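PmbA-related protein (Thermotoga maritima, PDB 1VL4) is of uncertain function but belongs to the PmbA/TldD (peptidase U62) family, whose members are generally assigned metallopeptidase activity. Local coordinates at residues Lys111-Met116 / Thr295-Glu300; Asp284-Pro289 / Thr304-Val309; Thr317-Leu322 / Thr333-Val338; Tyr105-Gly110 / Leu169-Glu174; Glu117-Arg122 / Glu174-Gly179. All coordinates share one frame; numbering follows the deposited sequence. Where two conformers were deposited one is given.

Interaction 1. Residues Lys111-Met116 / Thr295-Glu300; sequences KEYREM and TPFDDE
Met116 and Tyr113 reach Pro296 by different torsions. Met116 sets CG between its backbone N and carbonyl carbon (chi1 54°), and its chain bends only at the last torsion. Met116 SD therefore lies 3.7 Å from Pro296 CD, and Met116 CE meets the carbonyl of Thr295, 3.5 Å from Thr295 O. Tyr113 keeps CG beside its backbone N (chi1 -68°). Tyr113 CD2, at the ring edge, meets Pro296 O nearly in the ring plane, at 3.5 Å. The next ring atom, Tyr113 CE2, touches Phe297 CB at 3.7 Å. The backbone oxygen Arg114 O approaches Pro296 CB at 3.4 Å. A water joins the backbones: it accepts from Arg114 N and donates to Pro296 O. Tyr113 OH is hydrogen-bonded to Gly301 O, and Arg114 NH1 forms a salt bridge with Glu306. Pro296 and Phe297 also touch Ser175. The arrangement is a surface contact of two irregular loops, with Pro296 packed between Tyr113 and Met116, beside strand 172-188.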
# COMPACT_ATOMS: atom_id res chain seq x y z
N LYS A 111 35.32 7.16 -4.44
CA LYS A 111 35.20 7.50 -3.03
C LYS A 111 35.40 6.30 -2.11
O LYS A 111 35.32 5.16 -2.57
CB LYS A 111 33.81 8.10 -2.75
CG LYS A 111 33.58 9.44 -3.41
CD LYS A 111 34.47 10.56 -2.84
CE LYS A 111 34.31 11.86 -3.63
NZ LYS A 111 35.11 12.96 -3.00
N GLU A 112 35.62 6.55 -0.82
CA GLU A 112 35.66 5.51 0.21
C GLU A 112 34.28 5.38 0.91
O GLU A 112 33.61 6.39 1.18
CB GLU A 112 36.67 5.81 1.29
CG GLU A 112 38.10 5.94 0.78
CD GLU A 112 39.15 6.07 1.93
OE1 GLU A 112 38.81 5.92 3.17
OE2 GLU A 112 40.32 6.33 1.55
N TYR A 113 33.98 4.14 1.28
CA TYR A 113 32.73 3.71 1.81
C TYR A 113 33.06 3.02 3.09
O TYR A 113 34.06 2.34 3.17
CB TYR A 113 32.06 2.74 0.82
CG TYR A 113 31.61 3.44 -0.47
CD1 TYR A 113 32.50 3.62 -1.51
CD2 TYR A 113 30.34 3.90 -0.63
CE1 TYR A 113 32.13 4.28 -2.68
CE2 TYR A 113 29.94 4.56 -1.81
CZ TYR A 113 30.87 4.75 -2.81
OH TYR A 113 30.52 5.40 -3.96
N ARG A 114 32.18 3.16 4.08
CA ARG A 114 32.35 2.48 5.38
C ARG A 114 32.12 1.00 5.18
O ARG A 114 31.13 0.58 4.60
CB ARG A 114 31.32 2.98 6.39
CG ARG A 114 31.47 4.43 6.80
CD ARG A 114 30.57 4.74 8.06
NE ARG A 114 31.01 6.03 8.67
CZ ARG A 114 30.76 6.41 9.92
NH1 ARG A 114 30.07 5.63 10.73
NH2 ARG A 114 31.19 7.58 10.35
N GLU A 115 33.02 0.21 5.73
CA GLU A 115 32.89 -1.26 5.83
C GLU A 115 31.97 -1.63 6.97
O GLU A 115 32.22 -1.22 8.10
CB GLU A 115 34.26 -1.85 6.03
CG GLU A 115 34.36 -3.35 6.44
CD GLU A 115 33.69 -4.31 5.46
OE1 GLU A 115 33.58 -3.96 4.24
OE2 GLU A 115 33.28 -5.41 5.90
N MET A 116 30.94 -2.43 6.68
CA MET A 116 29.94 -2.81 7.70
C MET A 116 29.45 -4.24 7.45
O MET A 116 29.33 -4.68 6.29
CB MET A 116 28.81 -1.80 7.76
CG MET A 116 28.15 -1.54 6.47
SD MET A 116 26.75 -0.40 6.45
CE MET A 116 27.58 1.17 6.70
N THR A 295 23.40 0.35 5.38
CA THR A 295 23.97 0.24 4.05
C THR A 295 25.09 1.26 3.95
O THR A 295 25.01 2.29 4.58
CB THR A 295 22.92 0.51 2.95
OG1 THR A 295 23.53 0.40 1.64
CG2 THR A 295 22.25 1.89 3.11
N PRO A 296 26.16 0.92 3.23
CA PRO A 296 27.28 1.83 2.99
C PRO A 296 27.05 2.87 1.91
O PRO A 296 27.86 3.76 1.77
CB PRO A 296 28.40 0.87 2.62
CG PRO A 296 27.74 -0.28 2.09
CD PRO A 296 26.44 -0.44 2.72
N PHE A 297 25.95 2.78 1.14
CA PHE A 297 25.68 3.77 0.11
C PHE A 297 24.24 3.93 -0.10
O PHE A 297 23.43 2.99 0.17
CB PHE A 297 26.49 3.48 -1.19
CG PHE A 297 26.22 2.10 -1.78
CD1 PHE A 297 25.09 1.88 -2.56
CD2 PHE A 297 27.09 1.06 -1.56
CE1 PHE A 297 24.84 0.66 -3.13
CE2 PHE A 297 26.86 -0.19 -2.08
CZ PHE A 297 25.74 -0.41 -2.86
N ASP A 298 23.88 5.15 -0.52
CA ASP A 298 22.50 5.45 -0.89
C ASP A 298 22.14 4.97 -2.33
O ASP A 298 22.94 4.28 -2.98
CB ASP A 298 22.18 6.95 -0.59
CG ASP A 298 22.83 7.91 -1.55
OD1 ASP A 298 23.33 7.44 -2.60
OD2 ASP A 298 22.80 9.14 -1.28
N ASP A 299 20.95 5.29 -2.82
CA ASP A 299 20.52 4.82 -4.14
C ASP A 299 21.12 5.65 -5.29
O ASP A 299 20.88 5.35 -6.45
CB ASP A 299 19.00 4.80 -4.21
CG ASP A 299 18.38 3.71 -3.31
OD1 ASP A 299 19.08 2.73 -3.02
OD2 ASP A 299 17.24 3.89 -2.84
N GLU A 300 21.91 6.67 -4.96
CA GLU A 300 22.70 7.46 -5.95
C GLU A 300 24.15 7.02 -5.88
O GLU A 300 24.98 7.47 -6.65
CB GLU A 300 22.54 8.99 -5.71
CG GLU A 300 21.07 9.41 -5.64
CD GLU A 300 20.80 10.91 -5.46
OE1 GLU A 300 21.43 11.54 -4.60
OE2 GLU A 300 19.89 11.44 -6.12
O HOH W 1 29.75 4.75 3.67

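Interaction 2. Residues Asp284-Pro289 / Thr304-Val309; sequences DLPYHP and TTEKFV
Asp284 and Lys307 form an antiparallel hydrogen-bonded pair, with Asp284 N donating to Lys307 O at 2.9 Å and Lys307 N to Asp284 O at 3.2 Å. Next to the pair, Glu306 CA makes a CA-H...O contact with the same Asp284 O. The side chains of Asp284 and Lys307 lie side by side on one face of the sheet. Lys307 places CG between its backbone N and carbonyl carbon (chi1 62°) and bends again at chi2, which folds the chain back along Asp284. Lys307 NZ reaches Asp284 OD2 at 2.8 Å, from above the carboxylate plane. Lys307 NZ also donates to Thr305 O at 3.1 Å and to Thr305 OG1 at 3.0 Å; this hydroxyl also bonds Thr333 O. Asn335 OD1 is a further acceptor for NZ, while Asn335 ND2 donates to Asp284 OD2. A methionine in place of Lys307 would probably leave the carboxylate of Asp284 without its charged mate and Thr305 O without this donor. Beyond the pair, Pro286 packs on residues 304-306. Pro286 CB meets Thr304 OG1, which is bonded to Thr295 O, and Pro286 CD meets Glu306 CB at 3.6 Å. Leu285 CD1 lies alongside the Glu306 side chain, whose carboxylate is held by Lys283 and Arg114. In the mixed sheet, strand 282-285 runs between strands 307-311 and 345-348, and strand 314-315 lies beyond 307-311.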
# COMPACT_ATOMS: atom_id res chain seq x y z
N ASP A 284 21.93 10.47 12.43
CA ASP A 284 21.71 9.54 11.30
C ASP A 284 22.93 8.65 11.27
O ASP A 284 24.05 9.13 11.13
CB ASP A 284 21.55 10.32 9.98
CG ASP A 284 21.39 9.37 8.73
OD1 ASP A 284 21.09 8.17 8.90
OD2 ASP A 284 21.66 9.81 7.59
N LEU A 285 22.69 7.35 11.48
CA LEU A 285 23.77 6.36 11.56
C LEU A 285 23.71 5.46 10.33
O LEU A 285 22.66 4.91 10.03
CB LEU A 285 23.58 5.49 12.80
CG LEU A 285 24.40 5.71 14.04
CD1 LEU A 285 24.52 7.16 14.51
CD2 LEU A 285 23.85 4.79 15.10
N PRO A 286 24.85 5.27 9.62
CA PRO A 286 24.87 4.28 8.49
C PRO A 286 24.59 2.83 8.91
O PRO A 286 24.12 2.03 8.11
CB PRO A 286 26.30 4.40 7.96
CG PRO A 286 26.76 5.79 8.41
CD PRO A 286 26.11 6.04 9.73
N TYR A 287 24.97 2.50 10.12
CA TYR A 287 24.94 1.14 10.57
C TYR A 287 24.62 0.99 12.03
O TYR A 287 25.11 1.74 12.85
CB TYR A 287 26.25 0.45 10.27
CG TYR A 287 26.43 -0.91 10.87
CD1 TYR A 287 25.99 -2.08 10.22
CD2 TYR A 287 27.13 -1.04 12.06
CE1 TYR A 287 26.18 -3.34 10.81
CE2 TYR A 287 27.29 -2.27 12.66
CZ TYR A 287 26.84 -3.42 12.02
OH TYR A 287 27.12 -4.60 12.63
N HIS A 288 23.79 -0.01 12.32
CA HIS A 288 23.61 -0.59 13.63
C HIS A 288 23.41 -2.11 13.40
O HIS A 288 22.75 -2.51 12.44
CB HIS A 288 22.38 0.02 14.30
CG HIS A 288 22.16 -0.46 15.71
ND1 HIS A 288 21.74 -1.74 16.01
CD2 HIS A 288 22.34 0.17 16.89
CE1 HIS A 288 21.63 -1.86 17.32
NE2 HIS A 288 21.96 -0.71 17.88
N PRO A 289 23.99 -2.95 14.24
CA PRO A 289 23.89 -4.39 14.07
C PRO A 289 22.50 -4.96 13.85
O PRO A 289 22.38 -5.89 13.08
CB PRO A 289 24.46 -4.93 15.39
CG PRO A 289 25.40 -3.87 15.83
CD PRO A 289 24.84 -2.58 15.38
N THR A 304 27.08 6.62 2.59
CA THR A 304 26.32 7.02 3.76
C THR A 304 27.30 7.56 4.83
O THR A 304 28.47 7.15 4.90
CB THR A 304 25.50 5.84 4.27
OG1 THR A 304 26.34 4.70 4.49
CG2 THR A 304 24.41 5.47 3.33
N THR A 305 26.82 8.52 5.59
CA THR A 305 27.60 9.25 6.57
C THR A 305 26.88 9.26 7.92
O THR A 305 25.64 9.17 8.01
CB THR A 305 27.87 10.72 6.12
OG1 THR A 305 26.65 11.44 6.00
CG2 THR A 305 28.60 10.77 4.80
N GLU A 306 27.68 9.35 8.97
CA GLU A 306 27.22 9.54 10.35
C GLU A 306 27.28 11.01 10.74
O GLU A 306 28.32 11.69 10.61
CB GLU A 306 28.01 8.69 11.31
CG GLU A 306 27.62 8.83 12.82
CD GLU A 306 28.33 7.82 13.70
OE1 GLU A 306 29.12 7.00 13.15
OE2 GLU A 306 28.08 7.83 14.93
N LYS A 307 26.18 11.52 11.26
CA LYS A 307 26.16 12.93 11.67
C LYS A 307 25.04 13.19 12.65
O LYS A 307 24.07 12.45 12.68
CB LYS A 307 26.00 13.88 10.47
CG LYS A 307 24.72 13.71 9.72
CD LYS A 307 24.75 12.51 8.79
CE LYS A 307 23.87 12.67 7.58
NZ LYS A 307 23.82 11.36 6.88
N PHE A 308 25.17 14.28 13.39
CA PHE A 308 24.02 14.80 14.14
C PHE A 308 23.03 15.55 13.24
O PHE A 308 23.38 16.42 12.43
CB PHE A 308 24.47 15.71 15.27
CG PHE A 308 25.22 15.00 16.35
CD1 PHE A 308 24.55 14.38 17.40
CD2 PHE A 308 26.61 14.99 16.34
CE1 PHE A 308 25.22 13.75 18.36
CE2 PHE A 308 27.31 14.36 17.34
CZ PHE A 308 26.61 13.73 18.35
N VAL A 309 21.77 15.19 13.40
CA VAL A 309 20.69 16.03 12.93
C VAL A 309 20.34 17.07 14.02
O VAL A 309 20.29 18.27 13.74
CB VAL A 309 19.47 15.20 12.49
CG1 VAL A 309 18.38 16.14 11.91
CG2 VAL A 309 19.90 14.20 11.42

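Interaction 3. Residues Thr317-Leu322 / Thr333-Val338; sequences TFLHNL and TGNGFV
Asn335 packs across Leu319, and its side chain can be followed outward. Asn335 CB lies 3.4 Å from His320 O and also approaches Leu319 CB. CG keeps beside the backbone N (chi1 -65°), which lays the amide against the leucine branches. At the tip, Asn335 OD1 is 3.6 Å from Leu319 CD2, and Asn335 ND2 is 3.8 Å from Leu319 CD1. Asn335 OD1 accepts from Thr333 OG1 at 2.8 Å, in the carbonyl plane and on a lone pair. Besides the bonds to Lys307 and Asp284 on the neighbouring strands, ND2 donates to Arg342 O. The buried amide is thus gripped at both its polar atoms. Thr333 OG1 is a relay: it accepts from His320 N at 3.0 Å while donating to Asn335. Its methyl CG2 meets the edge of the His320 ring near CD2, and His320 ND1 bonds Thr324 OG1. His320 O takes a weak bond from Asn335 N and a hydrogen bond from a water, 2.8 Å away, that also accepts from Gly334 N. Asn321 is the N-cap of helix 322-328, with OD1 accepting from Thr324 N. Phe318 and His320 rest on helix 257-261, and Leu319, Asn321 and Asn335 touch Ile341 of strand 340-341.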
# COMPACT_ATOMS: atom_id res chain seq x y z
N THR A 317 21.81 20.07 10.49
CA THR A 317 21.81 19.89 9.02
C THR A 317 20.50 19.30 8.62
O THR A 317 19.86 18.62 9.42
CB THR A 317 22.94 18.90 8.54
OG1 THR A 317 22.94 18.77 7.10
CG2 THR A 317 22.77 17.51 9.16
N PHE A 318 20.12 19.51 7.35
CA PHE A 318 19.12 18.65 6.72
C PHE A 318 19.82 17.49 6.03
O PHE A 318 21.04 17.47 5.88
CB PHE A 318 18.26 19.45 5.73
CG PHE A 318 17.53 20.58 6.36
CD1 PHE A 318 16.59 20.33 7.37
CD2 PHE A 318 17.76 21.90 5.97
CE1 PHE A 318 15.90 21.38 7.97
CE2 PHE A 318 17.06 22.96 6.58
CZ PHE A 318 16.14 22.69 7.56
N LEU A 319 19.03 16.53 5.62
CA LEU A 319 19.48 15.43 4.80
C LEU A 319 19.26 15.76 3.30
O LEU A 319 18.28 16.38 2.93
CB LEU A 319 18.72 14.15 5.21
CG LEU A 319 18.90 13.77 6.70
CD1 LEU A 319 18.26 12.45 6.98
CD2 LEU A 319 20.35 13.73 7.11
N HIS A 320 20.20 15.32 2.48
CA HIS A 320 20.28 15.67 1.08
C HIS A 320 20.36 14.47 0.13
O HIS A 320 20.75 13.36 0.50
CB HIS A 320 21.51 16.53 0.84
CG HIS A 320 21.42 17.91 1.43
ND1 HIS A 320 20.82 18.95 0.77
CD2 HIS A 320 21.84 18.39 2.62
CE1 HIS A 320 20.90 20.04 1.53
NE2 HIS A 320 21.51 19.72 2.65
N ASN A 321 19.97 14.76 -1.12
CA ASN A 321 20.33 13.98 -2.28
C ASN A 321 21.26 14.84 -3.14
O ASN A 321 21.62 15.95 -2.74
CB ASN A 321 19.10 13.45 -3.01
CG ASN A 321 18.15 14.54 -3.50
OD1 ASN A 321 18.52 15.71 -3.72
ND2 ASN A 321 16.91 14.12 -3.76
N LEU A 322 21.71 14.33 -4.28
CA LEU A 322 22.66 15.06 -5.10
C LEU A 322 22.06 16.40 -5.56
O LEU A 322 22.76 17.42 -5.54
CB LEU A 322 23.11 14.23 -6.31
CG LEU A 322 23.96 12.99 -5.98
CD1 LEU A 322 24.29 12.15 -7.23
CD2 LEU A 322 25.23 13.40 -5.28
N THR A 333 25.15 14.20 1.59
CA THR A 333 25.18 13.57 2.88
C THR A 333 24.97 12.04 2.79
O THR A 333 25.10 11.38 3.81
CB THR A 333 24.09 14.12 3.78
OG1 THR A 333 22.82 13.97 3.15
CG2 THR A 333 24.34 15.62 4.13
N GLY A 334 24.62 11.51 1.62
CA GLY A 334 24.37 10.07 1.47
C GLY A 334 22.97 9.63 1.93
O GLY A 334 22.81 8.57 2.52
N ASN A 335 21.97 10.45 1.62
CA ASN A 335 20.57 10.18 2.00
C ASN A 335 19.59 10.12 0.82
O ASN A 335 18.36 10.14 1.02
CB ASN A 335 20.16 11.22 3.06
CG ASN A 335 20.97 11.06 4.34
OD1 ASN A 335 21.97 11.77 4.59
ND2 ASN A 335 20.57 10.08 5.14
N GLY A 336 20.13 9.98 -0.41
CA GLY A 336 19.32 10.01 -1.61
C GLY A 336 18.84 8.61 -1.89
O GLY A 336 19.56 7.80 -2.48
N PHE A 337 17.64 8.30 -1.40
CA PHE A 337 17.03 6.98 -1.59
C PHE A 337 15.79 7.10 -2.48
O PHE A 337 15.21 8.19 -2.63
CB PHE A 337 16.68 6.35 -0.23
CG PHE A 337 17.87 5.97 0.58
CD1 PHE A 337 18.49 4.76 0.36
CD2 PHE A 337 18.39 6.81 1.57
CE1 PHE A 337 19.57 4.39 1.08
CE2 PHE A 337 19.54 6.45 2.29
CZ PHE A 337 20.10 5.25 2.09
N VAL A 338 15.45 6.01 -3.14
CA VAL A 338 14.26 5.98 -3.97
C VAL A 338 13.04 6.26 -3.09
O VAL A 338 12.87 5.67 -2.03
CB VAL A 338 14.11 4.62 -4.73
CG1 VAL A 338 15.36 4.29 -5.59
CG2 VAL A 338 13.84 3.47 -3.77
O HOH W 2 23.26 12.91 -0.59

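Interaction 4. Residues Tyr105-Gly110 / Leu169-Glu174; sequences YFFEGG and LGLDVE
Leu169 and Gly109 are the main points where the 105-110 loop crosses the turn joining strands 148-167 and 172-188, an antiparallel hairpin of the six-stranded antiparallel sheet. One direct hydrogen bond links the backbones. Gly109 N donates to Leu169 O at 3.0 Å, nearly straight (175°) but from above the carbonyl plane. Gly109 CA adds a CA-H...O contact to Gly170 O. A CB on Gly109 would clash with that oxygen. Phe107 O accepts from Asn167 ND2. The apolar contacts centre on two leucines. Leu169 CD1 meets the edge of the Phe106 ring in plane, 3.7 Å from Phe106 CD2. Leu169 CD2 touches Glu108 CG at 3.6 Å. With an alanine here both branches are gone, and a gap is likely to open between Phe106 and the aliphatic part of Glu108. Leu171 CD1 lies at the edge of the Phe107 ring, 4.2 Å from Phe107 CD2. The last link is a water, which donates to Glu108 OE2 at 2.6 Å and to Leu169 O at 3.1 Å.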
# COMPACT_ATOMS: atom_id res chain seq x y z
N TYR A 105 22.48 14.98 -11.99
CA TYR A 105 23.76 14.35 -12.26
C TYR A 105 23.98 13.02 -11.54
O TYR A 105 23.21 12.61 -10.66
CB TYR A 105 24.91 15.33 -12.01
CG TYR A 105 24.94 15.86 -10.63
CD1 TYR A 105 24.07 16.86 -10.25
CD2 TYR A 105 25.86 15.35 -9.70
CE1 TYR A 105 24.09 17.35 -8.96
CE2 TYR A 105 25.91 15.83 -8.42
CZ TYR A 105 25.02 16.83 -8.04
OH TYR A 105 25.09 17.30 -6.74
N PHE A 106 25.00 12.31 -12.02
CA PHE A 106 25.44 11.06 -11.43
C PHE A 106 26.68 11.31 -10.57
O PHE A 106 27.44 12.25 -10.80
CB PHE A 106 25.84 10.06 -12.51
CG PHE A 106 24.70 9.56 -13.38
CD1 PHE A 106 23.35 9.64 -12.98
CD2 PHE A 106 24.99 8.95 -14.61
CE1 PHE A 106 22.32 9.11 -13.82
CE2 PHE A 106 23.97 8.45 -15.46
CZ PHE A 106 22.62 8.54 -15.04
N PHE A 107 26.86 10.40 -9.62
CA PHE A 107 27.99 10.35 -8.74
C PHE A 107 29.14 9.57 -9.37
O PHE A 107 28.96 8.49 -9.95
CB PHE A 107 27.58 9.73 -7.40
CG PHE A 107 28.53 10.03 -6.28
CD1 PHE A 107 28.70 11.34 -5.85
CD2 PHE A 107 29.23 9.03 -5.65
CE1 PHE A 107 29.55 11.62 -4.78
CE2 PHE A 107 30.11 9.33 -4.59
CZ PHE A 107 30.25 10.63 -4.16
N GLU A 108 30.34 10.13 -9.25
CA GLU A 108 31.54 9.54 -9.81
C GLU A 108 32.14 8.45 -8.94
O GLU A 108 31.92 8.38 -7.75
CB GLU A 108 32.60 10.64 -9.98
CG GLU A 108 32.24 11.66 -11.01
CD GLU A 108 33.30 12.72 -11.16
OE1 GLU A 108 33.32 13.63 -10.30
OE2 GLU A 108 34.11 12.62 -12.11
N GLY A 109 32.94 7.58 -9.54
CA GLY A 109 33.66 6.54 -8.84
C GLY A 109 34.79 7.12 -8.01
O GLY A 109 35.07 8.32 -8.10
N GLY A 110 35.38 6.28 -7.17
CA GLY A 110 36.62 6.63 -6.46
C GLY A 110 36.53 7.00 -4.99
O GLY A 110 37.57 7.18 -4.36
N LEU A 169 30.63 7.04 -15.12
CA LEU A 169 31.56 7.93 -14.39
C LEU A 169 32.45 7.17 -13.41
O LEU A 169 33.11 7.76 -12.52
CB LEU A 169 30.79 9.04 -13.66
CG LEU A 169 30.03 10.03 -14.52
CD1 LEU A 169 28.69 9.42 -14.99
CD2 LEU A 169 29.84 11.31 -13.65
N GLY A 170 32.49 5.86 -13.57
CA GLY A 170 33.35 5.05 -12.74
C GLY A 170 32.75 4.52 -11.47
O GLY A 170 33.41 3.78 -10.76
N LEU A 171 31.50 4.86 -11.15
CA LEU A 171 30.86 4.28 -9.97
C LEU A 171 30.71 2.81 -10.20
O LEU A 171 30.31 2.33 -11.30
CB LEU A 171 29.45 4.86 -9.75
CG LEU A 171 28.70 4.49 -8.46
CD1 LEU A 171 29.40 5.11 -7.26
CD2 LEU A 171 27.20 4.92 -8.53
N ASP A 172 31.03 2.07 -9.16
CA ASP A 172 30.85 0.63 -9.14
C ASP A 172 30.83 0.10 -7.68
O ASP A 172 31.87 -0.14 -7.06
CB ASP A 172 31.93 -0.06 -9.95
CG ASP A 172 31.58 -1.54 -10.22
OD1 ASP A 172 30.51 -1.99 -9.75
OD2 ASP A 172 32.34 -2.20 -10.94
N VAL A 173 29.64 -0.04 -7.13
CA VAL A 173 29.48 -0.35 -5.70
C VAL A 173 28.50 -1.49 -5.56
O VAL A 173 27.65 -1.67 -6.41
CB VAL A 173 29.02 0.96 -4.85
CG1 VAL A 173 30.13 1.98 -4.83
CG2 VAL A 173 27.73 1.58 -5.34
N GLU A 174 28.69 -2.31 -4.53
CA GLU A 174 27.85 -3.50 -4.33
C GLU A 174 27.76 -3.67 -2.83
O GLU A 174 28.71 -3.35 -2.13
CB GLU A 174 28.46 -4.74 -5.00
CG GLU A 174 27.72 -6.06 -4.73
CD GLU A 174 28.22 -6.85 -3.49
OE1 GLU A 174 29.36 -6.62 -3.02
OE2 GLU A 174 27.46 -7.73 -2.99
O HOH W 3 34.46 10.38 -13.35

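Interaction 5. Residues Glu117-Arg122 / Glu174-Gly179; sequences ETYVGR and ESQMDG
Asp178 receives two backbone N-H groups from the 117-122 loop, one on each carboxylate oxygen. Val120 N donates to Asp178 OD1 at 2.7 Å, almost straight (171°) but from above the carboxylate plane. Gly121 N donates to Asp178 OD2 at 2.8 Å, on the syn side and tilted out of the carboxylate plane. A water donates to OD2 as well and accepts from Arg122 N. Asp178 sets CG between its backbone N and carbonyl carbon (chi1 70°), which turns the carboxylate toward the loop amides. Asp178 N donates to Thr118 O at 2.9 Å. Thr118 O also meets Met177 CA at 3.2 Å in a CA-H...O contact, and takes a weak bond from Arg203 NH1. The loop lines one edge of strand 172-188 of the six-stranded antiparallel sheet. The opposite edge bonds strand 148-167 through Ser175, Met177 and Gly179. Thr118 OG1 donates to Gln176 O at 2.6 Å. The same hydroxyl accepts from a water, which is also bonded to Ser175 OG. Tyr119 lies alongside Gln176, its ring plane 18° from the amide, with Gln176 OE1 over one face. Tyr119 CD1 comes 3.6 Å from Asp178 CG. Gly121 N sits over the centre of a face of the Tyr119 ring.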
# COMPACT_ATOMS: atom_id res chain seq x y z
N GLU A 117 29.19 -4.96 8.55
CA GLU A 117 28.80 -6.37 8.50
C GLU A 117 27.28 -6.48 8.41
O GLU A 117 26.62 -6.75 9.39
CB GLU A 117 29.41 -7.22 9.66
CG GLU A 117 29.38 -8.72 9.24
CD GLU A 117 29.70 -9.76 10.32
OE1 GLU A 117 29.40 -9.55 11.52
OE2 GLU A 117 30.21 -10.83 9.92
N THR A 118 26.75 -6.22 7.23
CA THR A 118 25.33 -6.20 6.98
C THR A 118 24.87 -7.56 6.47
O THR A 118 23.70 -7.83 6.48
CB THR A 118 24.96 -5.11 5.94
OG1 THR A 118 25.81 -5.22 4.77
CG2 THR A 118 25.18 -3.72 6.54
N TYR A 119 25.81 -8.43 6.10
CA TYR A 119 25.43 -9.75 5.60
C TYR A 119 26.14 -10.76 6.44
O TYR A 119 27.35 -10.83 6.40
CB TYR A 119 25.83 -9.89 4.14
CG TYR A 119 25.57 -11.27 3.63
CD1 TYR A 119 24.25 -11.72 3.44
CD2 TYR A 119 26.60 -12.18 3.47
CE1 TYR A 119 24.00 -13.03 3.01
CE2 TYR A 119 26.35 -13.49 3.06
CZ TYR A 119 25.05 -13.90 2.84
OH TYR A 119 24.79 -15.22 2.41
N VAL A 120 25.39 -11.56 7.17
CA VAL A 120 25.99 -12.62 7.98
C VAL A 120 25.86 -14.00 7.36
O VAL A 120 26.77 -14.76 7.47
CB VAL A 120 25.46 -12.56 9.42
CG1 VAL A 120 26.02 -13.68 10.28
CG2 VAL A 120 25.86 -11.19 10.03
N GLY A 121 24.74 -14.33 6.72
CA GLY A 121 24.60 -15.62 6.06
C GLY A 121 24.00 -16.74 6.90
O GLY A 121 23.91 -17.86 6.45
N ARG A 122 23.57 -16.46 8.11
CA ARG A 122 23.04 -17.52 8.94
C ARG A 122 21.53 -17.79 8.75
O ARG A 122 21.11 -18.92 8.90
CB ARG A 122 23.39 -17.28 10.40
CG ARG A 122 24.93 -17.31 10.63
CD ARG A 122 25.30 -17.35 12.07
NE ARG A 122 24.71 -18.50 12.73
CZ ARG A 122 25.20 -19.75 12.67
NH1 ARG A 122 26.29 -20.02 11.96
NH2 ARG A 122 24.57 -20.73 13.32
N GLU A 174 28.69 -2.31 -4.53
CA GLU A 174 27.85 -3.50 -4.33
C GLU A 174 27.76 -3.67 -2.83
O GLU A 174 28.71 -3.35 -2.13
CB GLU A 174 28.46 -4.74 -5.00
CG GLU A 174 27.72 -6.06 -4.73
CD GLU A 174 28.22 -6.85 -3.49
OE1 GLU A 174 29.36 -6.62 -3.02
OE2 GLU A 174 27.46 -7.73 -2.99
N SER A 175 26.61 -4.07 -2.34
CA SER A 175 26.47 -4.43 -0.91
C SER A 175 25.44 -5.54 -0.77
O SER A 175 24.54 -5.67 -1.59
CB SER A 175 26.00 -3.17 -0.16
OG SER A 175 25.68 -3.43 1.19
N GLN A 176 25.61 -6.41 0.22
CA GLN A 176 24.60 -7.39 0.50
C GLN A 176 24.25 -7.24 1.93
O GLN A 176 25.10 -6.78 2.76
CB GLN A 176 25.07 -8.82 0.32
CG GLN A 176 25.54 -9.22 -0.97
CD GLN A 176 25.73 -10.71 -0.95
OE1 GLN A 176 24.77 -11.48 -0.98
NE2 GLN A 176 26.97 -11.12 -0.78
N MET A 177 22.97 -7.46 2.25
CA MET A 177 22.42 -7.33 3.62
C MET A 177 21.48 -8.51 3.86
O MET A 177 20.73 -8.90 2.95
CB MET A 177 21.64 -5.98 3.85
CG MET A 177 20.23 -5.93 3.33
SD MET A 177 19.12 -7.22 3.99
CE MET A 177 18.85 -6.65 5.73
N ASP A 178 21.49 -9.04 5.08
CA ASP A 178 20.50 -10.00 5.48
C ASP A 178 19.94 -9.69 6.88
O ASP A 178 20.41 -8.76 7.56
CB ASP A 178 21.00 -11.44 5.32
CG ASP A 178 22.07 -11.85 6.30
OD1 ASP A 178 22.71 -11.03 6.98
OD2 ASP A 178 22.28 -13.05 6.34
N GLY A 179 18.86 -10.38 7.25
CA GLY A 179 18.26 -10.15 8.54
C GLY A 179 16.90 -10.77 8.60
O GLY A 179 16.46 -11.40 7.66
O HOH W 4 27.80 -3.88 3.26
O HOH W 5 22.01 -14.07 9.02

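Overall arrangement
Interactions 4, 1 and 5 follow one linker, residues 105-122, along strand 172-188. Interactions 4 and 5 have centres about 22 Å apart and share Glu174, with interaction 1 between them, its centre about 11 Å from that of interaction 4 and 14 Å from that of interaction 5. Interaction 1 brings in the loop 295-300 of the C-terminal PmbA/TldD family domain. Interaction 2 packs on it through Met116 CE and Pro286 CB (3.7 Å). Interaction 3 joins it through Glu300 OE1 to Leu322 N (2.8 Å). Interactions 2 and 3 also touch, with Phe308 O 3.5 Å from Thr317 CG2. Together the contacts join the linker, the six-stranded sheet and the C-terminal part.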